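PDB 3T7K: regulator of Ty1 transposition protein 107 from Saccharomyces cerevisiae, which binds phosphorylated histone H2A through its C-terminal tandem BRCT repeats during the repair of damaged DNA. Local coordinates for residues Y21-V26 / C62-K67; T223-E228 / K247-Q252; L172-C177 / A205-K210; K134-A139 / N230-S235. One frame throughout, in Å; residues are numbered along the deposited sequence.

Contact 1: Y21-V26 / C62-K67; sequences YDLKAV and CIFAPK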
loop_
_atom_site.group_PDB
_atom_site.type_symbol
_atom_site.label_atom_id
_atom_site.label_comp_id
_atom_site.label_asym_id
_atom_site.label_seq_id
_atom_site.Cartn_x
_atom_site.Cartn_y
_atom_site.Cartn_z
ATOM N N TYR C 21 -9.554 9.831 14.555
ATOM C CA TYR C 21 -8.201 10.365 14.380
ATOM C C TYR C 21 -7.399 9.612 13.323
ATOM O O TYR C 21 -6.453 10.148 12.765
ATOM C CB TYR C 21 -7.447 10.369 15.710
ATOM C CG TYR C 21 -7.965 11.384 16.679
ATOM C CD1 TYR C 21 -7.590 12.716 16.585
ATOM C CD2 TYR C 21 -8.845 11.018 17.681
ATOM C CE1 TYR C 21 -8.077 13.656 17.483
ATOM C CE2 TYR C 21 -9.336 11.943 18.569
ATOM C CZ TYR C 21 -8.960 13.250 18.470
ATOM O OH TYR C 21 -9.447 14.159 19.377
ATOM N N ASP C 22 -7.788 8.372 13.053
ATOM C CA ASP C 22 -7.133 7.576 12.019
ATOM C C ASP C 22 -5.607 7.460 12.212
ATOM O O ASP C 22 -4.829 7.711 11.295
ATOM C CB ASP C 22 -7.467 8.114 10.619
ATOM C CG ASP C 22 -6.908 7.233 9.538
ATOM O OD1 ASP C 22 -6.453 6.118 9.901
ATOM O OD2 ASP C 22 -6.833 7.617 8.341
ATOM N N LEU C 23 -5.191 7.044 13.403
ATOM C CA LEU C 23 -3.772 6.908 13.716
ATOM C C LEU C 23 -3.408 5.443 13.831
ATOM O O LEU C 23 -4.081 4.679 14.513
ATOM C CB LEU C 23 -3.436 7.627 15.031
ATOM C CG LEU C 23 -3.777 9.115 15.052
ATOM C CD1 LEU C 23 -3.377 9.719 16.364
ATOM C CD2 LEU C 23 -3.081 9.851 13.908
ATOM N N LYS C 24 -2.347 5.050 13.142
ATOM C CA LYS C 24 -1.731 3.747 13.363
ATOM C C LYS C 24 -0.319 4.059 13.861
ATOM O O LYS C 24 0.562 4.376 13.067
ATOM C CB LYS C 24 -1.715 2.924 12.062
ATOM C CG LYS C 24 -3.109 2.522 11.558
ATOM C CD LYS C 24 -3.099 2.248 10.058
ATOM C CE LYS C 24 -2.772 3.513 9.254
ATOM N NZ LYS C 24 -2.423 3.255 7.803
ATOM N N ALA C 25 -0.121 3.989 15.176
ATOM C CA ALA C 25 1.098 4.502 15.788
ATOM C C ALA C 25 1.963 3.428 16.460
ATOM O O ALA C 25 1.515 2.294 16.705
ATOM C CB ALA C 25 0.759 5.584 16.790
ATOM N N VAL C 26 3.211 3.796 16.741
ATOM C CA VAL C 26 3.984 3.119 17.755
ATOM C C VAL C 26 4.404 4.230 18.696
ATOM O O VAL C 26 4.427 5.380 18.292
ATOM C CB VAL C 26 5.204 2.348 17.174
ATOM C CG1 VAL C 26 4.722 1.292 16.184
ATOM C CG2 VAL C 26 6.174 3.301 16.504
ATOM N N CYS C 62 2.059 7.109 12.217
ATOM C CA CYS C 62 2.204 7.998 13.353
ATOM C C CYS C 62 3.243 7.506 14.345
ATOM O O CYS C 62 3.454 6.307 14.510
ATOM C CB CYS C 62 0.843 8.131 14.054
ATOM S SG CYS C 62 0.825 9.192 15.506
ATOM N N ILE C 63 3.887 8.438 15.029
ATOM C CA ILE C 63 4.781 8.077 16.112
ATOM C C ILE C 63 4.536 8.997 17.282
ATOM O O ILE C 63 4.426 10.201 17.105
ATOM C CB ILE C 63 6.273 8.168 15.694
ATOM C CG1 ILE C 63 7.168 7.972 16.912
ATOM C CG2 ILE C 63 6.586 9.507 15.063
ATOM C CD1 ILE C 63 7.995 6.717 16.840
ATOM N N PHE C 64 4.409 8.418 18.469
ATOM C CA PHE C 64 4.334 9.190 19.701
ATOM C C PHE C 64 5.688 9.160 20.387
ATOM O O PHE C 64 6.232 8.090 20.632
ATOM C CB PHE C 64 3.280 8.606 20.641
ATOM C CG PHE C 64 1.862 8.757 20.131
ATOM C CD1 PHE C 64 1.204 9.969 20.229
ATOM C CD2 PHE C 64 1.206 7.686 19.551
ATOM C CE1 PHE C 64 -0.100 10.110 19.753
ATOM C CE2 PHE C 64 -0.090 7.821 19.073
ATOM C CZ PHE C 64 -0.738 9.038 19.171
ATOM N N ALA C 65 6.220 10.336 20.696
ATOM C CA ALA C 65 7.508 10.450 21.365
ATOM C C ALA C 65 7.588 11.820 21.999
ATOM O O ALA C 65 7.085 12.792 21.448
ATOM C CB ALA C 65 8.668 10.256 20.366
ATOM N N PRO C 66 8.221 11.899 23.174
ATOM C CA PRO C 66 8.434 13.169 23.879
ATOM C C PRO C 66 9.333 14.122 23.108
ATOM O O PRO C 66 9.187 15.337 23.253
ATOM C CB PRO C 66 9.093 12.737 25.195
ATOM C CG PRO C 66 9.608 11.359 24.938
ATOM C CD PRO C 66 8.654 10.741 23.966
ATOM N N LYS C 67 10.239 13.586 22.289
ATOM C CA LYS C 67 11.165 14.411 21.500
ATOM C C LYS C 67 11.848 13.567 20.436
ATOM O O LYS C 67 11.738 12.343 20.438
ATOM C CB LYS C 67 12.237 15.052 22.398
ATOM C CG LYS C 67 13.067 14.032 23.178
ATOM C CD LYS C 67 14.139 14.690 24.050
ATOM C CE LYS C 67 15.264 15.296 23.214
ATOM N NZ LYS C 67 16.469 15.607 24.044
#

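Contact 2: T223-E228 / K247-Q252; sequences TILIVE and KNVLYQ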
loop_
_atom_site.group_PDB
_atom_site.type_symbol
_atom_site.label_atom_id
_atom_site.label_comp_id
_atom_site.label_asym_id
_atom_site.label_seq_id
_atom_site.Cartn_x
_atom_site.Cartn_y
_atom_site.Cartn_z
ATOM N N THR C 223 36.379 3.745 -5.804
ATOM C CA THR C 223 36.038 4.733 -4.804
ATOM C C THR C 223 35.577 4.097 -3.498
ATOM O O THR C 223 35.042 2.988 -3.479
ATOM C CB THR C 223 34.996 5.693 -5.337
ATOM O OG1 THR C 223 33.870 4.937 -5.778
ATOM C CG2 THR C 223 35.573 6.453 -6.523
ATOM N N ILE C 224 35.800 4.815 -2.406
ATOM C CA ILE C 224 35.537 4.298 -1.078
ATOM C C ILE C 224 34.925 5.382 -0.223
ATOM O O ILE C 224 35.329 6.545 -0.297
ATOM C CB ILE C 224 36.847 3.869 -0.384
ATOM C CG1 ILE C 224 37.646 2.910 -1.262
ATOM C CG2 ILE C 224 36.554 3.242 0.973
ATOM C CD1 ILE C 224 39.111 2.767 -0.826
ATOM N N LEU C 225 33.950 4.997 0.595
ATOM C CA LEU C 225 33.382 5.895 1.575
ATOM C C LEU C 225 33.343 5.165 2.902
ATOM O O LEU C 225 32.788 4.077 3.004
ATOM C CB LEU C 225 31.970 6.315 1.159
ATOM C CG LEU C 225 31.207 7.119 2.204
ATOM C CD1 LEU C 225 31.940 8.414 2.524
ATOM C CD2 LEU C 225 29.820 7.420 1.679
ATOM N N ILE C 226 33.949 5.750 3.923
ATOM C CA ILE C 226 33.928 5.147 5.243
ATOM C C ILE C 226 33.369 6.171 6.216
ATOM O O ILE C 226 33.905 7.275 6.338
ATOM C CB ILE C 226 35.338 4.698 5.675
ATOM C CG1 ILE C 226 35.965 3.816 4.593
ATOM C CG2 ILE C 226 35.266 3.936 6.973
ATOM C CD1 ILE C 226 37.321 3.215 4.994
ATOM N N VAL C 227 32.287 5.809 6.901
ATOM C CA VAL C 227 31.606 6.740 7.793
ATOM C C VAL C 227 31.355 6.126 9.160
ATOM O O VAL C 227 31.492 4.913 9.347
ATOM C CB VAL C 227 30.225 7.143 7.228
ATOM C CG1 VAL C 227 30.370 7.842 5.884
ATOM C CG2 VAL C 227 29.367 5.903 7.096
ATOM N N GLU C 228 30.994 6.972 10.118
ATOM C CA GLU C 228 30.522 6.508 11.414
ATOM C C GLU C 228 28.997 6.311 11.371
ATOM O O GLU C 228 28.313 6.825 10.481
ATOM C CB GLU C 228 30.878 7.522 12.504
ATOM C CG GLU C 228 32.363 7.886 12.551
ATOM C CD GLU C 228 32.731 8.823 13.693
ATOM O OE1 GLU C 228 32.844 10.043 13.454
ATOM O OE2 GLU C 228 32.923 8.328 14.823
ATOM N N LYS C 247 31.208 16.031 8.297
ATOM C CA LYS C 247 30.755 15.523 9.589
ATOM C C LYS C 247 30.555 14.004 9.543
ATOM O O LYS C 247 29.804 13.489 8.706
ATOM C CB LYS C 247 29.453 16.278 10.002
ATOM C CG LYS C 247 29.770 17.770 10.081
ATOM C CD LYS C 247 28.579 18.633 10.412
ATOM C CE LYS C 247 28.614 19.907 9.571
ATOM N NZ LYS C 247 29.081 21.112 10.317
ATOM N N ASN C 248 31.245 13.292 10.429
ATOM C CA ASN C 248 31.107 11.840 10.544
ATOM C C ASN C 248 31.684 11.029 9.388
ATOM O O ASN C 248 31.562 9.803 9.370
ATOM C CB ASN C 248 29.643 11.441 10.779
ATOM C CG ASN C 248 29.062 12.099 12.006
ATOM O OD1 ASN C 248 29.430 11.760 13.141
ATOM N ND2 ASN C 248 28.148 13.044 11.795
ATOM N N VAL C 249 32.300 11.696 8.421
ATOM C CA VAL C 249 32.995 10.975 7.366
ATOM C C VAL C 249 34.437 10.740 7.806
ATOM O O VAL C 249 35.144 11.685 8.141
ATOM C CB VAL C 249 32.963 11.754 6.048
ATOM C CG1 VAL C 249 33.773 11.031 4.968
ATOM C CG2 VAL C 249 31.523 11.969 5.611
ATOM N N LEU C 250 34.862 9.483 7.823
ATOM C CA LEU C 250 36.194 9.159 8.307
ATOM C C LEU C 250 37.225 9.097 7.193
ATOM O O LEU C 250 38.418 9.321 7.422
ATOM C CB LEU C 250 36.177 7.848 9.080
ATOM C CG LEU C 250 35.146 7.853 10.209
ATOM C CD1 LEU C 250 35.351 6.638 11.084
ATOM C CD2 LEU C 250 35.297 9.137 11.015
ATOM N N TYR C 251 36.754 8.796 5.987
ATOM C CA TYR C 251 37.625 8.624 4.837
ATOM C C TYR C 251 36.796 8.579 3.580
ATOM O O TYR C 251 35.776 7.893 3.514
ATOM C CB TYR C 251 38.412 7.318 4.982
ATOM C CG TYR C 251 39.297 6.980 3.804
ATOM C CD1 TYR C 251 40.666 7.226 3.847
ATOM C CD2 TYR C 251 38.766 6.413 2.650
ATOM C CE1 TYR C 251 41.490 6.910 2.768
ATOM C CE2 TYR C 251 39.572 6.093 1.576
ATOM C CZ TYR C 251 40.937 6.347 1.641
ATOM O OH TYR C 251 41.745 6.035 0.578
ATOM N N GLN C 252 37.204 9.329 2.571
ATOM C CA GLN C 252 36.571 9.153 1.268
ATOM C C GLN C 252 37.553 9.347 0.145
ATOM O O GLN C 252 38.485 10.160 0.233
ATOM C CB GLN C 252 35.342 10.036 1.087
ATOM C CG GLN C 252 35.533 11.488 1.313
ATOM C CD GLN C 252 34.210 12.244 1.207
ATOM O OE1 GLN C 252 33.276 11.797 0.533
ATOM N NE2 GLN C 252 34.121 13.380 1.889
#

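Contact 3: L172-C177 / A205-K210; sequences LRSKKC and ASQVKK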
loop_
_atom_site.group_PDB
_atom_site.type_symbol
_atom_site.label_atom_id
_atom_site.label_comp_id
_atom_site.label_asym_id
_atom_site.label_seq_id
_atom_site.Cartn_x
_atom_site.Cartn_y
_atom_site.Cartn_z
ATOM N N LEU C 172 31.173 -7.373 8.844
ATOM C CA LEU C 172 32.586 -7.693 8.791
ATOM C C LEU C 172 33.129 -7.873 10.194
ATOM O O LEU C 172 33.065 -6.962 11.016
ATOM C CB LEU C 172 33.356 -6.573 8.088
ATOM C CG LEU C 172 33.154 -6.386 6.588
ATOM C CD1 LEU C 172 33.926 -5.167 6.105
ATOM C CD2 LEU C 172 33.589 -7.627 5.827
ATOM N N ARG C 173 33.647 -9.059 10.486
ATOM C CA ARG C 173 34.423 -9.218 11.701
ATOM C C ARG C 173 35.710 -8.453 11.434
ATOM O O ARG C 173 36.563 -8.903 10.671
ATOM C CB ARG C 173 34.684 -10.695 12.000
ATOM C CG ARG C 173 35.228 -11.485 10.827
ATOM C CD ARG C 173 34.355 -12.681 10.504
ATOM N NE ARG C 173 34.833 -13.375 9.313
ATOM C CZ ARG C 173 34.678 -12.913 8.076
ATOM N NH1 ARG C 173 34.061 -11.749 7.872
ATOM N NH2 ARG C 173 35.142 -13.609 7.050
ATOM N N SER C 174 35.821 -7.269 12.024
ATOM C CA SER C 174 36.895 -6.342 11.681
ATOM C C SER C 174 38.276 -6.984 11.776
ATOM O O SER C 174 39.056 -6.957 10.825
ATOM C CB SER C 174 36.832 -5.112 12.583
ATOM O OG SER C 174 38.131 -4.699 12.968
ATOM N N LYS C 175 38.564 -7.556 12.936
ATOM C CA LYS C 175 39.856 -8.172 13.216
ATOM C C LYS C 175 40.252 -9.229 12.181
ATOM O O LYS C 175 41.410 -9.319 11.783
ATOM C CB LYS C 175 39.809 -8.790 14.617
ATOM C CG LYS C 175 38.421 -9.330 14.970
ATOM C CD LYS C 175 38.174 -9.342 16.470
ATOM C CE LYS C 175 36.758 -9.805 16.781
ATOM N NZ LYS C 175 36.445 -9.729 18.237
ATOM N N LYS C 176 39.275 -10.010 11.737
ATOM C CA LYS C 176 39.526 -11.168 10.881
ATOM C C LYS C 176 39.432 -10.912 9.369
ATOM O O LYS C 176 40.212 -11.461 8.599
ATOM C CB LYS C 176 38.560 -12.293 11.267
ATOM C CG LYS C 176 38.471 -13.445 10.278
ATOM C CD LYS C 176 37.391 -14.426 10.724
ATOM C CE LYS C 176 37.543 -14.764 12.203
ATOM N NZ LYS C 176 36.258 -15.192 12.834
ATOM N N CYS C 177 38.486 -10.077 8.954
ATOM C CA CYS C 177 38.086 -10.000 7.546
ATOM C C CYS C 177 39.211 -9.694 6.552
ATOM O O CYS C 177 40.120 -8.909 6.824
ATOM C CB CYS C 177 36.956 -8.984 7.360
ATOM S SG CYS C 177 37.537 -7.284 7.290
ATOM N N ALA C 205 39.298 4.049 14.340
ATOM C CA ALA C 205 40.320 4.480 13.400
ATOM C C ALA C 205 41.166 3.270 13.021
ATOM O O ALA C 205 41.732 3.204 11.928
ATOM C CB ALA C 205 41.185 5.561 14.016
ATOM N N SER C 206 41.240 2.309 13.931
ATOM C CA SER C 206 41.986 1.081 13.687
ATOM C C SER C 206 41.376 0.329 12.514
ATOM O O SER C 206 42.033 -0.505 11.882
ATOM C CB SER C 206 41.958 0.188 14.929
ATOM O OG SER C 206 40.993 -0.845 14.806
ATOM N N GLN C 207 40.111 0.623 12.229
ATOM C CA GLN C 207 39.398 -0.084 11.174
ATOM C C GLN C 207 39.523 0.655 9.849
ATOM O O GLN C 207 39.600 0.035 8.788
ATOM C CB GLN C 207 37.932 -0.279 11.556
ATOM C CG GLN C 207 37.730 -1.248 12.711
ATOM C CD GLN C 207 36.359 -1.117 13.350
ATOM O OE1 GLN C 207 35.760 -0.035 13.356
ATOM N NE2 GLN C 207 35.853 -2.223 13.890
ATOM N N VAL C 208 39.555 1.982 9.917
ATOM C CA VAL C 208 39.759 2.785 8.732
ATOM C C VAL C 208 41.089 2.391 8.060
ATOM O O VAL C 208 41.144 2.163 6.851
ATOM C CB VAL C 208 39.742 4.293 9.071
ATOM C CG1 VAL C 208 40.055 5.124 7.845
ATOM C CG2 VAL C 208 38.380 4.698 9.663
ATOM N N LYS C 209 42.153 2.297 8.849
ATOM C CA LYS C 209 43.466 1.969 8.297
ATOM C C LYS C 209 43.462 0.601 7.632
ATOM O O LYS C 209 43.859 0.462 6.482
ATOM C CB LYS C 209 44.538 2.028 9.385
ATOM C CG LYS C 209 44.605 3.362 10.101
ATOM C CD LYS C 209 45.227 3.197 11.480
ATOM C CE LYS C 209 45.559 4.537 12.109
ATOM N NZ LYS C 209 45.812 4.397 13.570
ATOM N N LYS C 210 43.008 -0.410 8.356
ATOM C CA LYS C 210 42.894 -1.748 7.793
ATOM C C LYS C 210 42.157 -1.762 6.456
ATOM O O LYS C 210 42.640 -2.333 5.480
ATOM C CB LYS C 210 42.181 -2.679 8.772
ATOM C CG LYS C 210 42.114 -4.134 8.298
ATOM C CD LYS C 210 41.214 -4.985 9.193
ATOM C CE LYS C 210 41.069 -6.412 8.650
ATOM N NZ LYS C 210 41.940 -7.391 9.365
#

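Contact 4: K134-A139 / N230-S235; sequences KVFERA and NWCVES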
loop_
_atom_site.group_PDB
_atom_site.type_symbol
_atom_site.label_atom_id
_atom_site.label_comp_id
_atom_site.label_asym_id
_atom_site.label_seq_id
_atom_site.Cartn_x
_atom_site.Cartn_y
_atom_site.Cartn_z
ATOM N N LYS C 134 13.626 5.765 -0.742
ATOM C CA LYS C 134 14.171 5.885 0.608
ATOM C C LYS C 134 15.478 6.685 0.579
ATOM O O LYS C 134 16.091 6.836 -0.460
ATOM C CB LYS C 134 14.406 4.518 1.230
ATOM C CG LYS C 134 13.198 3.649 1.273
ATOM C CD LYS C 134 12.136 4.228 2.183
ATOM C CE LYS C 134 11.038 3.193 2.383
ATOM N NZ LYS C 134 9.833 3.772 3.015
ATOM N N VAL C 135 15.881 7.195 1.734
ATOM C CA VAL C 135 16.917 8.205 1.804
ATOM C C VAL C 135 18.244 7.647 1.251
ATOM O O VAL C 135 18.911 8.312 0.479
ATOM C CB VAL C 135 17.078 8.749 3.247
ATOM C CG1 VAL C 135 17.380 7.617 4.214
ATOM C CG2 VAL C 135 18.165 9.827 3.312
ATOM N N PHE C 136 18.590 6.414 1.603
ATOM C CA PHE C 136 19.858 5.840 1.124
ATOM C C PHE C 136 19.749 5.349 -0.301
ATOM O O PHE C 136 20.728 5.332 -1.055
ATOM C CB PHE C 136 20.313 4.717 2.026
ATOM C CG PHE C 136 20.678 5.171 3.389
ATOM C CD1 PHE C 136 21.760 6.008 3.582
ATOM C CD2 PHE C 136 19.952 4.765 4.480
ATOM C CE1 PHE C 136 22.106 6.427 4.845
ATOM C CE2 PHE C 136 20.290 5.182 5.749
ATOM C CZ PHE C 136 21.367 6.019 5.927
ATOM N N GLU C 137 18.537 4.957 -0.669
ATOM C CA GLU C 137 18.269 4.593 -2.035
ATOM C C GLU C 137 18.482 5.802 -2.936
ATOM O O GLU C 137 19.120 5.693 -3.987
ATOM C CB GLU C 137 16.844 4.056 -2.155
ATOM C CG GLU C 137 16.377 3.934 -3.563
ATOM C CD GLU C 137 14.950 3.461 -3.665
ATOM O OE1 GLU C 137 14.228 3.431 -2.635
ATOM O OE2 GLU C 137 14.562 3.117 -4.794
ATOM N N ARG C 138 17.944 6.952 -2.524
ATOM C CA ARG C 138 18.207 8.226 -3.194
ATOM C C ARG C 138 19.688 8.552 -3.307
ATOM O O ARG C 138 20.100 9.255 -4.234
ATOM C CB ARG C 138 17.586 9.392 -2.419
ATOM C CG ARG C 138 16.141 9.584 -2.637
ATOM C CD ARG C 138 15.691 10.992 -2.263
ATOM N NE ARG C 138 15.613 11.255 -0.825
ATOM C CZ ARG C 138 14.741 10.697 0.005
ATOM N NH1 ARG C 138 13.875 9.785 -0.435
ATOM N NH2 ARG C 138 14.737 11.044 1.286
ATOM N N ALA C 139 20.478 8.108 -2.334
ATOM C CA ALA C 139 21.890 8.478 -2.267
ATOM C C ALA C 139 22.775 7.489 -3.003
ATOM O O ALA C 139 24.002 7.614 -2.993
ATOM C CB ALA C 139 22.344 8.588 -0.813
ATOM N N ASN C 230 26.854 7.637 13.199
ATOM C CA ASN C 230 26.227 8.950 13.320
ATOM C C ASN C 230 25.960 9.613 11.979
ATOM O O ASN C 230 25.124 10.497 11.879
ATOM C CB ASN C 230 27.102 9.872 14.170
ATOM C CG ASN C 230 26.367 10.435 15.357
ATOM O OD1 ASN C 230 25.551 11.346 15.218
ATOM N ND2 ASN C 230 26.657 9.901 16.539
ATOM N N TRP C 231 26.705 9.216 10.952
ATOM C CA TRP C 231 26.531 9.782 9.613
ATOM C C TRP C 231 25.195 9.317 9.052
ATOM O O TRP C 231 24.500 10.067 8.345
ATOM C CB TRP C 231 27.686 9.322 8.699
ATOM C CG TRP C 231 27.695 9.843 7.281
ATOM C CD1 TRP C 231 28.314 10.983 6.818
ATOM C CD2 TRP C 231 27.092 9.227 6.137
ATOM N NE1 TRP C 231 28.132 11.101 5.463
ATOM C CE2 TRP C 231 27.382 10.037 5.022
ATOM C CE3 TRP C 231 26.334 8.067 5.946
ATOM C CZ2 TRP C 231 26.939 9.725 3.740
ATOM C CZ3 TRP C 231 25.890 7.759 4.669
ATOM C CH2 TRP C 231 26.193 8.585 3.587
ATOM N N CYS C 232 24.848 8.070 9.369
ATOM C CA CYS C 232 23.584 7.482 8.929
ATOM C C CYS C 232 22.420 8.071 9.705
ATOM O O CYS C 232 21.341 8.255 9.154
ATOM C CB CYS C 232 23.584 5.976 9.144
ATOM S SG CYS C 232 24.896 5.126 8.249
ATOM N N VAL C 233 22.645 8.342 10.983
ATOM C CA VAL C 233 21.608 8.881 11.846
ATOM C C VAL C 233 21.253 10.296 11.439
ATOM O O VAL C 233 20.083 10.640 11.387
ATOM C CB VAL C 233 22.024 8.860 13.326
ATOM C CG1 VAL C 233 21.032 9.659 14.180
ATOM C CG2 VAL C 233 22.117 7.434 13.816
ATOM N N GLU C 234 22.260 11.111 11.139
ATOM C CA GLU C 234 22.004 12.462 10.669
ATOM C C GLU C 234 21.288 12.460 9.323
ATOM O O GLU C 234 20.392 13.271 9.107
ATOM C CB GLU C 234 23.291 13.287 10.569
ATOM C CG GLU C 234 23.862 13.693 11.912
ATOM O OE1 GLU C 234 22.287 15.412 12.388
ATOM O OE2 GLU C 234 22.587 13.847 13.904
ATOM N N SER C 235 21.689 11.567 8.416
ATOM C CA SER C 235 21.017 11.465 7.123
ATOM C C SER C 235 19.529 11.118 7.320
ATOM O O SER C 235 18.677 11.653 6.632
ATOM C CB SER C 235 21.674 10.408 6.241
ATOM O OG SER C 235 23.059 10.663 6.081
#

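Contact 1: Y21-V26 / C62-K67
A25 and V26 run beside C62, I63 and F64 in the same general direction, the axes of strands 23-26 and 62-64 approaching to 4.7 Å with 46° between them. One backbone bond is firm: F64 N gives its hydrogen to V26 O over 3.0 Å at 170°. The others are weak, C62 N to K24 O at 3.2 Å and V26 N to C62 O at 3.4 Å. On the sheet face that carries A25 and C62, the F64 ring lies against A25 and L23. Its CG lies anti to the carbonyl carbon (chi1 -68°), which turns the ring back across the first strand. There A25 CB presses obliquely on F64 CE2 at 3.3 Å, a tight fit, while L23 CD1 reaches F64 CZ at 3.9 Å with the two side chains crossing at about a right angle. The sulfur of C62 stands over one ring face, displaced toward the rim. V26 and I63 point to the other face of the sheet and meet through methyl groups, CG2 of V26 to CD1 of I63 at 3.9 Å. A serine in place of F64 would probably leave A25 CB and L23 CD1 without their aromatic neighbour and open a gap beside F91 and I92 of helix 90-99. The hydrogen bonds across the two segments are all main-chain, and the touching side chains of L23, A25, V26, C62, I63 and F64 are all buried; the chemistry is that of a hydrophobic core built on the central strands of a parallel BRCT sheet.

Contact 2: T223-E228 / K247-Q252
I226 O is gripped by two donors, L250 N at 2.8 Å and Y251 N at 3.2 Å, each tilted out of the carbonyl plane. I226 N answers to Y251 O at 2.8 Å, and E228 N reaches N248 O at 3.0 Å. Because L250 and Y251 both face I226, the register slips by one residue: a classic beta bulge in an antiparallel pair, where strand 249-253 edges a sheet whose other strands run parallel, in the second BRCT repeat. At the bulge L250 points toward the 223-228 segment, and E228 CG touches L250 CD2 at 3.5 Å, the two side chains crossing at about a right angle. An alanine in place of E228 would probably keep the backbone bond but leave the L250 methyls without the aliphatic stem they rest on. Beside I226, I224 CB meets Y251 CE2 at 4.0 Å near the plane of the ring; CG anti to the backbone N (chi1 176°) brings this ring edge to I224, and the phenol OH bonds to N216 of helix 205-218. On the face bearing L225, V227 and V249, L225 CD1 lies 4.0 Å from V249 CG1. Further out, T212 packs against I226 and Y251, and W231 of helix 229-237 against N248 and V249.

Contact 3: L172-C177 / A205-K210
Within 172-177, S174 is the first residue to touch 205-210: its CB lies 3.3 Å from Q207 NE2, and its OG is 3.5 Å from Q207 CG. S174 OG and Q207 NE2 are 3.5 Å apart but poorly angled for a hydrogen bond, so this is packing against an amide held elsewhere, Q207 OE1 accepting from the backbone N of T203 and K204 and NE2 bonding weakly to D149. Just before S174, R173 O draws the turn together, accepting from C177 N at 2.8 Å and weakly from K176 N. The carbonyl of S174 turns to K210, one turn further along the helix, with K210 CE 3.0 Å from S174 O. K175 sends its own side chain away but offers its backbone oxygen, which K210 NZ reaches at 3.1 Å. That bond is not on a lone pair: the ammonium sits above the carbonyl plane, 68° out of it. Along K210 the chain leaves CA with CG anti to the backbone N (chi1 -176°), stays extended through CD and CE, and bends only at the last torsion, which turns NZ toward K175 O. C177 closes the segment: its O is 3.2 Å from K210 CE, and its SG lies 3.9 Å from the same carbon. The carbonyls of S174, K175 and C177 thus gather round the end of one lysine, whose positive charge their dipoles would be expected to steady. The loop follows edge strand 168-172, and the helix belongs to the beta-alpha-beta crossover joining parallel strands 198-201 and 224-227, an element of the BRCT fold.

Contact 4: K134-A139 / N230-S235
F136 and W231 make the aromatic part of the contact, F136 CE1 lying 4.0 Å from W231 CZ3. The tryptophan carbon comes in near the plane of the phenylalanine ring, at its edge, and the two side chains slide past each other in opposite directions. With CG anti to the carbonyl carbon (chi1 -66°), F136 projects from its short helix so that the far end of the ring does the touching. The sulfur-aromatic contact is looser: C232 SG stands 5.3 Å from the ring centroid, 55° off the ring normal, and C232 CB, at 3.9 Å from F136 CZ, is closer to the ring than the sulfur is. V135 adds a van der Waals contact of a methyl with a backbone carbonyl, CG2 to S235 O at 3.8 Å, while its CG1 sits over one face of the F136 ring toward the rim. Hydrogen bonding works inside each segment. S235 OG bonds back to W231 O at 2.7 Å, an oxygen that also takes S235 N at 3.2 Å, so this serine hydroxyl is turned to its own helix, over a face of the indole. K134 N gives to E137 OE1 at 3.1 Å, meeting it from above the carboxylate plane and bracing the start of helix 135-138. Around the contact, L161 of helix 154-163 touches both F136 and C232, R138 bonds to L239 O beyond helix 229-237, and K134 NZ forms a salt bridge with E81. Helix 135-138, just ahead of strand 143-147, is thus packed against the helix that lies in sequence between strands 224-227 and 249-253.

Contact 1 sits in the first BRCT repeat, on the parallel sheet that includes strands 23-27 and 62-64, and closes along the chain before the others open. Contacts 2, 3 and 4 belong to the second repeat, around its mixed sheet. Centres of contacts 1 and 2 are about 34 Å apart, and those of contacts 1 and 3 about 40 Å, on opposite sides of the chain's centre. Contact 2 touches both companions: V208 of contact 3 packs on L250, and W231 of contact 4 on V249. Segments of contacts 2 and 4 alternate because helix 229-237 lies between strands 224-227 and 249-253; helix 205-218 precedes strand 224-227 and reaches the same pair through V208.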